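Local atomic coordinates of citrinin polyketide synthase (Monascus purpureus, PDB entry 5MPT), a protein that builds the keto-aldehyde precursor of the mycotoxin citrinin as a multidomain non-reducing polyketide synthase, of which this chain is the C-methyltransferase domain. Residues F60-C65 and K148-I153; Q161-S166 and E171-V176; P46-L51 and A137-T142. One frame throughout, in Å; residues are numbered along the deposited sequence.

Interaction 1: F60-C65 and K148-I153; sequences FEQLGC and KFADCI
Leu63 leans over the methyl of Ala150 and carries one branch on to Ile153. Its CG carbon lies beside the backbone N and anti to the carbonyl carbon (chi1 -67°), which spreads the isobutyl fork over Ala150: Leu63 CG is 3.8 Å from Ala150 CB, and Leu63 CD2 is 4.1 Å from the same methyl. The CD1 branch touches Ala150 as well and goes on to Ile153, with Leu63 CD1 3.6 Å from Ile153 CD1, the two side chains meeting at a slant. Ile153 offers that end because its CG1 lies between the backbone N and the carbonyl carbon and the chain then runs extended; its CG2 branch meanwhile lies over one face of the Phe149 ring, offset toward its rim, and that ring stacks on Phe325.

Gln62 approaches Ala150 from one residue earlier. Its OE1 comes within 3.5 Å of Ala150 CB, but the polar link runs through a water, which donates to Gln62 OE1 at 2.6 Å and accepts from Ala150 N at 2.9 Å. Ala150 stands just past the N-cap position of Lys148, so the water serves an amide of the first turn, where a helix's own carbonyls do not yet serve the N-H groups.

The contact thus sets one helix's end against another's beginning. Helix 40-62, part of the helix-turn-helix family region, closes with Cys65 N bonded to Phe60 O at 2.8 Å and Gly64 N to Glu61 O at 3.0 Å. With Gly64 at positive phi as the C-prime residue, this is a Schellman motif.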
ATOM      1  N   PHE A  60      23.766  12.209   1.919  1.00 25.08           N
ATOM      2  CA  PHE A  60      24.153  13.559   1.553  1.00 24.54           C
ATOM      3  C   PHE A  60      25.643  13.792   1.796  1.00 24.05           C
ATOM      4  O   PHE A  60      26.360  14.344   0.938  1.00 23.23           O
ATOM      5  CB  PHE A  60      23.294  14.523   2.365  1.00 26.61           C
ATOM      6  CG  PHE A  60      22.008  14.871   1.708  1.00 25.59           C
ATOM      7  CD1 PHE A  60      21.295  13.923   0.977  1.00 23.62           C
ATOM      8  CD2 PHE A  60      21.506  16.154   1.797  1.00 27.32           C
ATOM      9  CE1 PHE A  60      20.128  14.259   0.343  1.00 23.60           C
ATOM     10  CE2 PHE A  60      20.312  16.481   1.166  1.00 25.06           C
ATOM     11  CZ  PHE A  60      19.638  15.548   0.443  1.00 23.57           C
ATOM     12  N   GLU A  61      26.135  13.344   2.945  1.00 24.38           N
ATOM     13  CA  GLU A  61      27.558  13.434   3.252  1.00 28.64           C
ATOM     14  C   GLU A  61      28.380  12.700   2.185  1.00 27.81           C
ATOM     15  O   GLU A  61      29.383  13.226   1.655  1.00 25.44           O
ATOM     16  CB  GLU A  61      27.764  12.847   4.666  1.00 36.45           C
ATOM     17  CG  GLU A  61      28.953  13.343   5.516  1.00 47.14           C
ATOM     18  CD  GLU A  61      29.014  14.857   5.680  1.00 51.95           C
ATOM     19  OE1 GLU A  61      29.846  15.472   4.996  1.00 55.24           O
ATOM     20  OE2 GLU A  61      28.241  15.431   6.477  1.00 50.18           O
ATOM     21  N   GLN A  62      27.942  11.484   1.843  1.00 28.17           N
ATOM     22  CA  GLN A  62      28.589  10.695   0.800  1.00 26.82           C
ATOM     23  C   GLN A  62      28.589  11.409  -0.541  1.00 25.83           C
ATOM     24  O   GLN A  62      29.548  11.276  -1.320  1.00 28.23           O
ATOM     25  CB  GLN A  62      27.891   9.339   0.691  1.00 27.56           C
ATOM     26  CG  GLN A  62      28.134   8.481   1.923  1.00 28.34           C
ATOM     27  CD  GLN A  62      27.175   7.292   1.991  1.00 28.64           C
ATOM     28  OE1 GLN A  62      26.346   7.073   1.100  1.00 29.77           O
ATOM     29  NE2 GLN A  62      27.309   6.513   3.039  1.00 27.95           N
ATOM     30  N   LEU A  63      27.552  12.197  -0.819  1.00 26.13           N
ATOM     31  CA  LEU A  63      27.442  12.917  -2.079  1.00 26.28           C
ATOM     32  C   LEU A  63      28.039  14.318  -2.011  1.00 27.43           C
ATOM     33  O   LEU A  63      27.794  15.125  -2.908  1.00 27.45           O
ATOM     34  CB  LEU A  63      25.967  12.979  -2.506  1.00 25.45           C
ATOM     35  CG  LEU A  63      25.416  11.594  -2.857  1.00 25.67           C
ATOM     36  CD1 LEU A  63      23.902  11.610  -3.023  1.00 25.27           C
ATOM     37  CD2 LEU A  63      26.088  11.078  -4.153  1.00 27.96           C
ATOM     38  N   GLY A  64      28.794  14.633  -0.962  1.00 27.97           N
ATOM     39  CA  GLY A  64      29.527  15.881  -0.908  1.00 29.00           C
ATOM     40  C   GLY A  64      28.799  17.038  -0.271  1.00 28.00           C
ATOM     41  O   GLY A  64      29.265  18.179  -0.392  1.00 28.86           O
ATOM     42  N   CYS A  65      27.687  16.774   0.417  1.00 26.24           N
ATOM     43  CA  CYS A  65      26.957  17.785   1.174  1.00 26.51           C
ATOM     44  C   CYS A  65      27.293  17.641   2.645  1.00 28.27           C
ATOM     45  O   CYS A  65      26.822  16.681   3.287  1.00 28.71           O
ATOM     46  CB  CYS A  65      25.448  17.649   0.976  1.00 26.73           C
ATOM     47  SG  CYS A  65      24.525  18.993   1.737  1.00 29.62           S
ATOM     48  N   LYS A 148      21.882   2.200   1.053  1.00 25.33           N
ATOM     49  CA  LYS A 148      22.413   2.354  -0.291  1.00 26.35           C
ATOM     50  C   LYS A 148      21.774   3.546  -0.998  1.00 25.24           C
ATOM     51  O   LYS A 148      21.661   3.566  -2.226  1.00 24.59           O
ATOM     52  CB  LYS A 148      22.204   1.082  -1.118  1.00 30.82           C
ATOM     53  CG  LYS A 148      22.671  -0.213  -0.467  1.00 40.63           C
ATOM     54  CD  LYS A 148      24.121  -0.556  -0.728  1.00 52.39           C
ATOM     55  CE  LYS A 148      24.461  -1.929  -0.138  1.00 61.72           C
ATOM     56  NZ  LYS A 148      24.252  -2.001   1.353  1.00 65.63           N
ATOM     57  N   PHE A 149      21.365   4.553  -0.230  1.00 25.52           N
ATOM     58  CA  PHE A 149      20.526   5.616  -0.775  1.00 22.95           C
ATOM     59  C   PHE A 149      21.284   6.486  -1.763  1.00 21.75           C
ATOM     60  O   PHE A 149      20.752   6.834  -2.822  1.00 23.98           O
ATOM     61  CB  PHE A 149      19.960   6.474   0.354  1.00 22.21           C
ATOM     62  CG  PHE A 149      18.870   7.390  -0.091  1.00 25.45           C
ATOM     63  CD1 PHE A 149      17.617   6.885  -0.366  1.00 27.69           C
ATOM     64  CD2 PHE A 149      19.075   8.746  -0.216  1.00 25.58           C
ATOM     65  CE1 PHE A 149      16.604   7.702  -0.790  1.00 26.74           C
ATOM     66  CE2 PHE A 149      18.057   9.580  -0.642  1.00 25.89           C
ATOM     67  CZ  PHE A 149      16.803   9.044  -0.901  1.00 25.01           C
ATOM     68  N   ALA A 150      22.520   6.867  -1.437  1.00 22.75           N
ATOM     69  CA  ALA A 150      23.309   7.653  -2.377  1.00 24.64           C
ATOM     70  C   ALA A 150      23.540   6.870  -3.662  1.00 26.72           C
ATOM     71  O   ALA A 150      23.391   7.410  -4.774  1.00 25.61           O
ATOM     72  CB  ALA A 150      24.634   8.078  -1.727  1.00 25.11           C
ATOM     73  N   ASP A 151      23.876   5.583  -3.544  1.00 27.65           N
ATOM     74  CA  ASP A 151      24.060   4.780  -4.751  1.00 27.77           C
ATOM     75  C   ASP A 151      22.785   4.713  -5.590  1.00 25.02           C
ATOM     76  O   ASP A 151      22.857   4.753  -6.828  1.00 24.98           O
ATOM     77  CB  ASP A 151      24.543   3.377  -4.389  1.00 32.46           C
ATOM     78  CG  ASP A 151      26.003   3.349  -4.043  1.00 35.77           C
ATOM     79  OD1 ASP A 151      26.629   4.430  -4.130  1.00 35.21           O
ATOM     80  OD2 ASP A 151      26.520   2.264  -3.706  1.00 38.56           O
ATOM     81  N   CYS A 152      21.609   4.593  -4.950  1.00 24.43           N
ATOM     82  CA  CYS A 152      20.354   4.512  -5.700  1.00 24.30           C
ATOM     83  C   CYS A 152      20.035   5.819  -6.411  1.00 22.94           C
ATOM     84  O   CYS A 152      19.712   5.818  -7.602  1.00 24.18           O
ATOM     85  CB  CYS A 152      19.178   4.124  -4.782  1.00 27.75           C
ATOM     86  SG  CYS A 152      19.209   2.424  -4.283  1.00 28.29           S
ATOM     87  N   ILE A 153      20.097   6.953  -5.712  1.00 22.08           N
ATOM     88  CA  ILE A 153      19.632   8.160  -6.372  1.00 20.62           C
ATOM     89  C   ILE A 153      20.574   8.597  -7.479  1.00 21.74           C
ATOM     90  O   ILE A 153      20.139   9.329  -8.364  1.00 21.42           O
ATOM     91  CB  ILE A 153      19.393   9.322  -5.404  1.00 18.85           C
ATOM     92  CG1 ILE A 153      20.645   9.749  -4.672  1.00 20.89           C
ATOM     93  CG2 ILE A 153      18.289   8.913  -4.328  1.00 18.97           C
ATOM     94  CD1 ILE A 153      20.417  10.941  -3.728  1.00 24.25           C
TER
HETATM   95  O   HOH W   1      23.883   6.171   1.080  1.00 23.93           O

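Interaction 2: Q161-S166 and E171-V176; sequences QLIFGS and EIVTDV
Ile163 CA and Val173 CA, 7.5 Å apart, are the nearest alpha carbons of residues 161-166 and 171-176, which lie on helices 159-164 and 167-178, following each other through a short turn. Val173 is directed toward 161-166 and meets two neighbours at once. Its CG1 methyl is 3.9 Å from Phe164 CE1, arriving obliquely to the ring, while Val173 CB lies 4.2 Å from Ile163 CG2; in both pairs the side chains cross at about a right angle. With CG1 held between the backbone N and the carbonyl carbon (chi1 68°), Val173 sends that branch to the phenyl ring.

Ile163 and Phe164 reach Val173 as one surface, because Ile163 CG2 sits 3.6 Å above the plane of the Phe164 ring and over its centre, a CH-pi arrangement between consecutive residues. Polar bonds secure the turn itself: Ser166, the N-cap residue of the second helix, accepts at OG from Gly169 N, and Phe164 O accepts from Arg170 NH1. Ile163 also packs against Ile326 of helix 321-327.

The side chain of Val173 is about 4 Å from that of the catalytic Tyr177 and about 7 Å from bound S-adenosylhomocysteine. No hydrogen bond joins the two segments, so they meet by apolar contact alone, one turn before Tyr177 in the same helix.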
ATOM      1  N   GLN A 161      15.957  -3.412  -7.994  1.00 35.31           N
ATOM      2  CA  GLN A 161      16.893  -4.531  -7.931  1.00 41.12           C
ATOM      3  C   GLN A 161      17.268  -4.863  -6.484  1.00 41.29           C
ATOM      4  O   GLN A 161      17.322  -6.038  -6.105  1.00 41.06           O
ATOM      5  CB  GLN A 161      18.137  -4.208  -8.771  1.00 49.04           C
ATOM      6  CG  GLN A 161      19.024  -5.410  -9.077  1.00 59.71           C
ATOM      7  CD  GLN A 161      19.787  -5.912  -7.859  1.00 72.39           C
ATOM      8  OE1 GLN A 161      20.242  -5.125  -7.024  1.00 76.86           O
ATOM      9  NE2 GLN A 161      19.927  -7.230  -7.750  1.00 77.64           N
ATOM     10  N   LEU A 162      17.531  -3.848  -5.657  1.00 41.77           N
ATOM     11  CA  LEU A 162      17.937  -4.120  -4.275  1.00 42.19           C
ATOM     12  C   LEU A 162      16.889  -4.920  -3.533  1.00 40.82           C
ATOM     13  O   LEU A 162      17.211  -5.842  -2.770  1.00 41.27           O
ATOM     14  CB  LEU A 162      18.177  -2.821  -3.514  1.00 45.08           C
ATOM     15  CG  LEU A 162      19.512  -2.112  -3.678  1.00 48.77           C
ATOM     16  CD1 LEU A 162      19.510  -0.955  -2.714  1.00 45.98           C
ATOM     17  CD2 LEU A 162      20.694  -3.042  -3.424  1.00 55.18           C
ATOM     18  N   ILE A 163      15.628  -4.540  -3.702  1.00 37.65           N
ATOM     19  CA  ILE A 163      14.548  -5.156  -2.953  1.00 35.55           C
ATOM     20  C   ILE A 163      14.267  -6.556  -3.475  1.00 38.85           C
ATOM     21  O   ILE A 163      14.164  -7.516  -2.709  1.00 42.79           O
ATOM     22  CB  ILE A 163      13.301  -4.263  -3.032  1.00 32.53           C
ATOM     23  CG1 ILE A 163      13.613  -2.872  -2.458  1.00 31.75           C
ATOM     24  CG2 ILE A 163      12.133  -4.933  -2.384  1.00 34.77           C
ATOM     25  CD1 ILE A 163      12.515  -1.851  -2.729  1.00 31.62           C
ATOM     26  N   PHE A 164      14.121  -6.694  -4.789  1.00 38.98           N
ATOM     27  CA  PHE A 164      13.579  -7.919  -5.355  1.00 36.11           C
ATOM     28  C   PHE A 164      14.633  -8.815  -5.968  1.00 36.79           C
ATOM     29  O   PHE A 164      14.311  -9.943  -6.355  1.00 37.94           O
ATOM     30  CB  PHE A 164      12.544  -7.576  -6.408  1.00 35.06           C
ATOM     31  CG  PHE A 164      11.364  -6.838  -5.862  1.00 36.97           C
ATOM     32  CD1 PHE A 164      10.345  -7.514  -5.232  1.00 39.17           C
ATOM     33  CD2 PHE A 164      11.286  -5.459  -5.971  1.00 38.87           C
ATOM     34  CE1 PHE A 164       9.249  -6.836  -4.729  1.00 40.97           C
ATOM     35  CE2 PHE A 164      10.197  -4.776  -5.462  1.00 40.04           C
ATOM     36  CZ  PHE A 164       9.182  -5.464  -4.846  1.00 40.32           C
ATOM     37  N   GLY A 165      15.862  -8.337  -6.084  1.00 38.48           N
ATOM     38  CA  GLY A 165      16.934  -9.121  -6.662  1.00 43.17           C
ATOM     39  C   GLY A 165      17.609 -10.051  -5.692  1.00 45.74           C
ATOM     40  O   GLY A 165      18.387 -10.911  -6.112  1.00 47.98           O
ATOM     41  N   SER A 166      17.316  -9.907  -4.403  1.00 43.56           N
ATOM     42  CA  SER A 166      17.856 -10.806  -3.417  1.00 44.84           C
ATOM     43  C   SER A 166      16.718 -11.497  -2.686  1.00 47.81           C
ATOM     44  O   SER A 166      15.626 -10.935  -2.546  1.00 46.42           O
ATOM     45  CB  SER A 166      18.743 -10.064  -2.409  1.00 44.01           C
ATOM     46  OG  SER A 166      17.975  -9.360  -1.452  1.00 44.01           O
ATOM     47  N   GLU A 171      11.957 -11.566   0.907  1.00 34.27           N
ATOM     48  CA  GLU A 171      11.310 -12.027   2.129  1.00 36.67           C
ATOM     49  C   GLU A 171      10.806 -10.855   2.952  1.00 32.64           C
ATOM     50  O   GLU A 171       9.694 -10.897   3.491  1.00 32.52           O
ATOM     51  CB  GLU A 171      12.268 -12.869   2.961  1.00 44.54           C
ATOM     52  CG  GLU A 171      11.569 -13.708   3.997  1.00 53.12           C
ATOM     53  CD  GLU A 171      12.537 -14.444   4.901  1.00 62.73           C
ATOM     54  OE1 GLU A 171      13.428 -13.785   5.475  1.00 66.64           O
ATOM     55  OE2 GLU A 171      12.403 -15.679   5.034  1.00 66.04           O
ATOM     56  N   ILE A 172      11.603  -9.797   3.051  1.00 29.19           N
ATOM     57  CA  ILE A 172      11.201  -8.641   3.842  1.00 28.24           C
ATOM     58  C   ILE A 172       9.939  -8.017   3.263  1.00 27.43           C
ATOM     59  O   ILE A 172       9.007  -7.675   3.999  1.00 26.88           O
ATOM     60  CB  ILE A 172      12.352  -7.624   3.922  1.00 30.35           C
ATOM     61  CG1 ILE A 172      13.484  -8.183   4.777  1.00 31.59           C
ATOM     62  CG2 ILE A 172      11.873  -6.274   4.468  1.00 31.05           C
ATOM     63  CD1 ILE A 172      14.777  -7.362   4.719  1.00 31.71           C
ATOM     64  N   VAL A 173       9.893  -7.849   1.950  1.00 28.32           N
ATOM     65  CA  VAL A 173       8.783  -7.111   1.367  1.00 30.10           C
ATOM     66  C   VAL A 173       7.494  -7.933   1.442  1.00 27.33           C
ATOM     67  O   VAL A 173       6.410  -7.382   1.688  1.00 27.18           O
ATOM     68  CB  VAL A 173       9.144  -6.656  -0.060  1.00 36.82           C
ATOM     69  CG1 VAL A 173       9.261  -7.846  -0.981  1.00 40.75           C
ATOM     70  CG2 VAL A 173       8.118  -5.662  -0.548  1.00 40.09           C
ATOM     71  N   THR A 174       7.587  -9.263   1.276  1.00 26.64           N
ATOM     72  CA  THR A 174       6.455 -10.139   1.556  1.00 25.90           C
ATOM     73  C   THR A 174       5.968  -9.956   2.984  1.00 22.80           C
ATOM     74  O   THR A 174       4.763  -9.845   3.233  1.00 22.08           O
ATOM     75  CB  THR A 174       6.850 -11.600   1.345  1.00 32.54           C
ATOM     76  OG1 THR A 174       7.188 -11.812  -0.024  1.00 36.80           O
ATOM     77  CG2 THR A 174       5.718 -12.530   1.746  1.00 34.88           C
ATOM     78  N   ASP A 175       6.896  -9.947   3.941  1.00 25.08           N
ATOM     79  CA  ASP A 175       6.503  -9.799   5.335  1.00 26.57           C
ATOM     80  C   ASP A 175       5.886  -8.431   5.581  1.00 24.22           C
ATOM     81  O   ASP A 175       4.938  -8.307   6.355  1.00 22.89           O
ATOM     82  CB  ASP A 175       7.708 -10.016   6.248  1.00 32.30           C
ATOM     83  CG  ASP A 175       8.070 -11.474   6.400  1.00 35.20           C
ATOM     84  OD1 ASP A 175       7.316 -12.327   5.895  1.00 34.97           O
ATOM     85  OD2 ASP A 175       9.100 -11.766   7.051  1.00 37.95           O
ATOM     86  N   VAL A 176       6.392  -7.397   4.909  1.00 22.18           N
ATOM     87  CA  VAL A 176       5.771  -6.074   5.002  1.00 22.75           C
ATOM     88  C   VAL A 176       4.310  -6.161   4.567  1.00 20.64           C
ATOM     89  O   VAL A 176       3.404  -5.685   5.267  1.00 21.36           O
ATOM     90  CB  VAL A 176       6.555  -5.047   4.164  1.00 22.59           C
ATOM     91  CG1 VAL A 176       5.783  -3.701   4.014  1.00 21.44           C
ATOM     92  CG2 VAL A 176       7.939  -4.800   4.786  1.00 24.44           C
TER

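Interaction 3: P46-L51 and A137-T142; sequences PRSTEL and AEHKLT
Side by side in the helical part of the methyltransferase domain, helices 40-62 and 136-146 meet through Ser48 and Leu51 on one and His139 and Thr142 on the other. The short axes run nearly parallel, at 12° and 10.4 Å apart. Ser48 CB approaches the His139 ring obliquely, 3.5 Å from NE2. A water joins the polar ends: it is 2.7 Å from Ser48 OG and 2.7 Å from His139 NE2, lying in the ring plane at its edge. Ser48 OG is also hydrogen-bonded to Met45 O, one turn back.

One turn further on, Leu51 CD2 meets Thr142 CG2 at 3.8 Å. Thr142 can show its methyl to Leu51 because OG1 is turned back on its own helix, bonding Glu138 O at 2.7 Å with a C=O...donor angle of 150°. That carbonyl also receives Thr142 N, from the opposite face of its plane, so Glu138 O is gripped by two donors, and the buried Thr142 hydroxyl has its partner within its own helix.

Helix 321-327 touches both helices, Trp322 meeting Ser48 and Ile326 meeting Thr142, while Leu128 of helix 121-131 meets His139 and Ile172 of helix 167-178 packs on Leu141.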
ATOM      1  N   PRO A  46       7.587   7.954  14.412  1.00 25.34           N
ATOM      2  CA  PRO A  46       8.686   8.910  14.617  1.00 28.58           C
ATOM      3  C   PRO A  46      10.035   8.232  14.612  1.00 27.05           C
ATOM      4  O   PRO A  46      11.021   8.831  14.159  1.00 28.64           O
ATOM      5  CB  PRO A  46       8.340   9.554  15.965  1.00 32.73           C
ATOM      6  CG  PRO A  46       6.816   9.421  16.031  1.00 32.62           C
ATOM      7  CD  PRO A  46       6.533   8.084  15.432  1.00 29.06           C
ATOM      8  N   ARG A  47      10.092   6.960  15.009  1.00 24.87           N
ATOM      9  CA  ARG A  47      11.380   6.283  15.061  1.00 25.63           C
ATOM     10  C   ARG A  47      11.792   5.839  13.667  1.00 25.03           C
ATOM     11  O   ARG A  47      12.963   5.953  13.294  1.00 24.28           O
ATOM     12  CB  ARG A  47      11.341   5.090  16.014  1.00 30.03           C
ATOM     13  CG  ARG A  47      11.078   5.512  17.440  1.00 33.97           C
ATOM     14  CD  ARG A  47      11.023   4.329  18.396  1.00 36.28           C
ATOM     15  NE  ARG A  47      12.336   3.749  18.606  1.00 36.36           N
ATOM     16  CZ  ARG A  47      12.594   2.748  19.443  1.00 36.35           C
ATOM     17  NH1 ARG A  47      11.614   2.196  20.158  1.00 34.86           N
ATOM     18  NH2 ARG A  47      13.851   2.312  19.574  1.00 37.53           N
ATOM     19  N   SER A  48      10.849   5.348  12.872  1.00 24.90           N
ATOM     20  CA  SER A  48      11.209   4.995  11.508  1.00 23.28           C
ATOM     21  C   SER A  48      11.529   6.240  10.681  1.00 23.26           C
ATOM     22  O   SER A  48      12.418   6.203   9.833  1.00 22.10           O
ATOM     23  CB  SER A  48      10.091   4.159  10.866  1.00 24.54           C
ATOM     24  OG  SER A  48       8.855   4.841  10.809  1.00 23.00           O
ATOM     25  N   THR A  49      10.833   7.355  10.937  1.00 24.24           N
ATOM     26  CA  THR A  49      11.146   8.599  10.238  1.00 23.66           C
ATOM     27  C   THR A  49      12.535   9.079  10.616  1.00 23.36           C
ATOM     28  O   THR A  49      13.306   9.541   9.753  1.00 25.52           O
ATOM     29  CB  THR A  49      10.096   9.670  10.572  1.00 23.44           C
ATOM     30  OG1 THR A  49       8.806   9.239  10.132  1.00 24.88           O
ATOM     31  CG2 THR A  49      10.436  11.001   9.889  1.00 23.49           C
ATOM     32  N   GLU A  50      12.877   8.934  11.889  1.00 23.80           N
ATOM     33  CA  GLU A  50      14.221   9.291  12.336  1.00 26.12           C
ATOM     34  C   GLU A  50      15.285   8.475  11.608  1.00 24.70           C
ATOM     35  O   GLU A  50      16.352   8.994  11.256  1.00 24.83           O
ATOM     36  CB  GLU A  50      14.318   9.088  13.838  1.00 29.58           C
ATOM     37  CG  GLU A  50      15.713   9.289  14.409  1.00 34.08           C
ATOM     38  CD  GLU A  50      15.729   9.110  15.900  1.00 39.03           C
ATOM     39  OE1 GLU A  50      15.624   7.953  16.372  1.00 39.24           O
ATOM     40  OE2 GLU A  50      15.801  10.138  16.596  1.00 42.40           O
ATOM     41  N   LEU A  51      15.046   7.179  11.448  1.00 24.02           N
ATOM     42  CA  LEU A  51      15.984   6.328  10.731  1.00 24.02           C
ATOM     43  C   LEU A  51      16.100   6.752   9.269  1.00 25.37           C
ATOM     44  O   LEU A  51      17.203   6.795   8.715  1.00 25.86           O
ATOM     45  CB  LEU A  51      15.540   4.873  10.856  1.00 23.03           C
ATOM     46  CG  LEU A  51      16.296   3.755  10.140  1.00 23.87           C
ATOM     47  CD1 LEU A  51      17.754   3.707  10.630  1.00 24.49           C
ATOM     48  CD2 LEU A  51      15.585   2.422  10.359  1.00 26.54           C
ATOM     49  N   ALA A 137       9.627  -5.661   9.737  1.00 23.75           N
ATOM     50  CA  ALA A 137       9.867  -5.830   8.309  1.00 24.63           C
ATOM     51  C   ALA A 137      10.104  -4.494   7.614  1.00 23.63           C
ATOM     52  O   ALA A 137      11.016  -4.381   6.804  1.00 21.77           O
ATOM     53  CB  ALA A 137       8.703  -6.595   7.661  1.00 26.64           C
ATOM     54  N   GLU A 138       9.271  -3.481   7.882  1.00 23.28           N
ATOM     55  CA  GLU A 138       9.421  -2.210   7.185  1.00 23.51           C
ATOM     56  C   GLU A 138      10.648  -1.458   7.649  1.00 24.33           C
ATOM     57  O   GLU A 138      11.180  -0.624   6.906  1.00 26.02           O
ATOM     58  CB  GLU A 138       8.205  -1.316   7.378  1.00 21.95           C
ATOM     59  CG  GLU A 138       7.837  -1.020   8.812  1.00 21.45           C
ATOM     60  CD  GLU A 138       6.696  -1.880   9.286  1.00 21.36           C
ATOM     61  OE1 GLU A 138       6.755  -3.109   9.024  1.00 20.48           O
ATOM     62  OE2 GLU A 138       5.795  -1.312   9.928  1.00 22.00           O
ATOM     63  N   HIS A 139      11.099  -1.728   8.861  1.00 22.53           N
ATOM     64  CA  HIS A 139      12.324  -1.094   9.350  1.00 22.55           C
ATOM     65  C   HIS A 139      13.555  -1.722   8.720  1.00 23.50           C
ATOM     66  O   HIS A 139      14.507  -1.012   8.359  1.00 26.23           O
ATOM     67  CB  HIS A 139      12.318  -1.186  10.873  1.00 24.31           C
ATOM     68  CG  HIS A 139      11.159  -0.469  11.464  1.00 22.95           C
ATOM     69  ND1 HIS A 139      10.539  -0.862  12.635  1.00 22.50           N
ATOM     70  CD2 HIS A 139      10.453   0.587  10.999  1.00 22.91           C
ATOM     71  CE1 HIS A 139       9.534  -0.043  12.883  1.00 22.74           C
ATOM     72  NE2 HIS A 139       9.444   0.830  11.897  1.00 23.72           N
ATOM     73  N   LYS A 140      13.549  -3.046   8.561  1.00 22.45           N
ATOM     74  CA  LYS A 140      14.613  -3.697   7.816  1.00 23.33           C
ATOM     75  C   LYS A 140      14.627  -3.213   6.372  1.00 24.73           C
ATOM     76  O   LYS A 140      15.706  -2.962   5.810  1.00 27.30           O
ATOM     77  CB  LYS A 140      14.443  -5.214   7.860  1.00 25.53           C
ATOM     78  CG  LYS A 140      14.528  -5.855   9.230  1.00 28.59           C
ATOM     79  CD  LYS A 140      14.406  -7.375   9.091  1.00 32.63           C
ATOM     80  CE  LYS A 140      14.418  -8.097  10.420  1.00 41.72           C
ATOM     81  NZ  LYS A 140      13.864  -9.486  10.257  1.00 49.70           N
ATOM     82  N   LEU A 141      13.450  -3.092   5.746  1.00 25.18           N
ATOM     83  CA  LEU A 141      13.402  -2.582   4.383  1.00 23.06           C
ATOM     84  C   LEU A 141      13.924  -1.155   4.322  1.00 23.46           C
ATOM     85  O   LEU A 141      14.585  -0.768   3.351  1.00 25.51           O
ATOM     86  CB  LEU A 141      11.981  -2.651   3.835  1.00 23.07           C
ATOM     87  CG  LEU A 141      11.799  -2.549   2.313  1.00 24.71           C
ATOM     88  CD1 LEU A 141      12.499  -3.687   1.604  1.00 26.24           C
ATOM     89  CD2 LEU A 141      10.326  -2.537   2.014  1.00 25.02           C
ATOM     90  N   THR A 142      13.616  -0.354   5.343  1.00 25.50           N
ATOM     91  CA  THR A 142      14.087   1.026   5.377  1.00 25.32           C
ATOM     92  C   THR A 142      15.618   1.089   5.318  1.00 24.59           C
ATOM     93  O   THR A 142      16.206   1.894   4.567  1.00 24.47           O
ATOM     94  CB  THR A 142      13.546   1.693   6.644  1.00 25.42           C
ATOM     95  OG1 THR A 142      12.127   1.872   6.514  1.00 24.63           O
ATOM     96  CG2 THR A 142      14.216   3.052   6.897  1.00 24.08           C
TER
HETATM   97  O   HOH W   2       7.460   2.630  11.280  1.00 20.73           O

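Helix 40-62 serves two of the contacts, meeting helix 136-146 in interaction 3 and, at its C-terminal end, helix 149-154 in interaction 1. Those two partners follow each other in the chain, and the centres of the two contacts are about 18 Å apart. Interactions 2 and 3 touch directly, Ile172 and Val176 packing on Ala137, and Leu162 of interaction 2 packs on Lys148 and Cys152 of interaction 1. Burial changes along the way: interaction 1 is partly exposed and interactions 2 and 3 are buried. Water mediates polar links in 1 and 3, whereas 2, the one near Tyr177 and the bound S-adenosylhomocysteine, relies on apolar contacts alone.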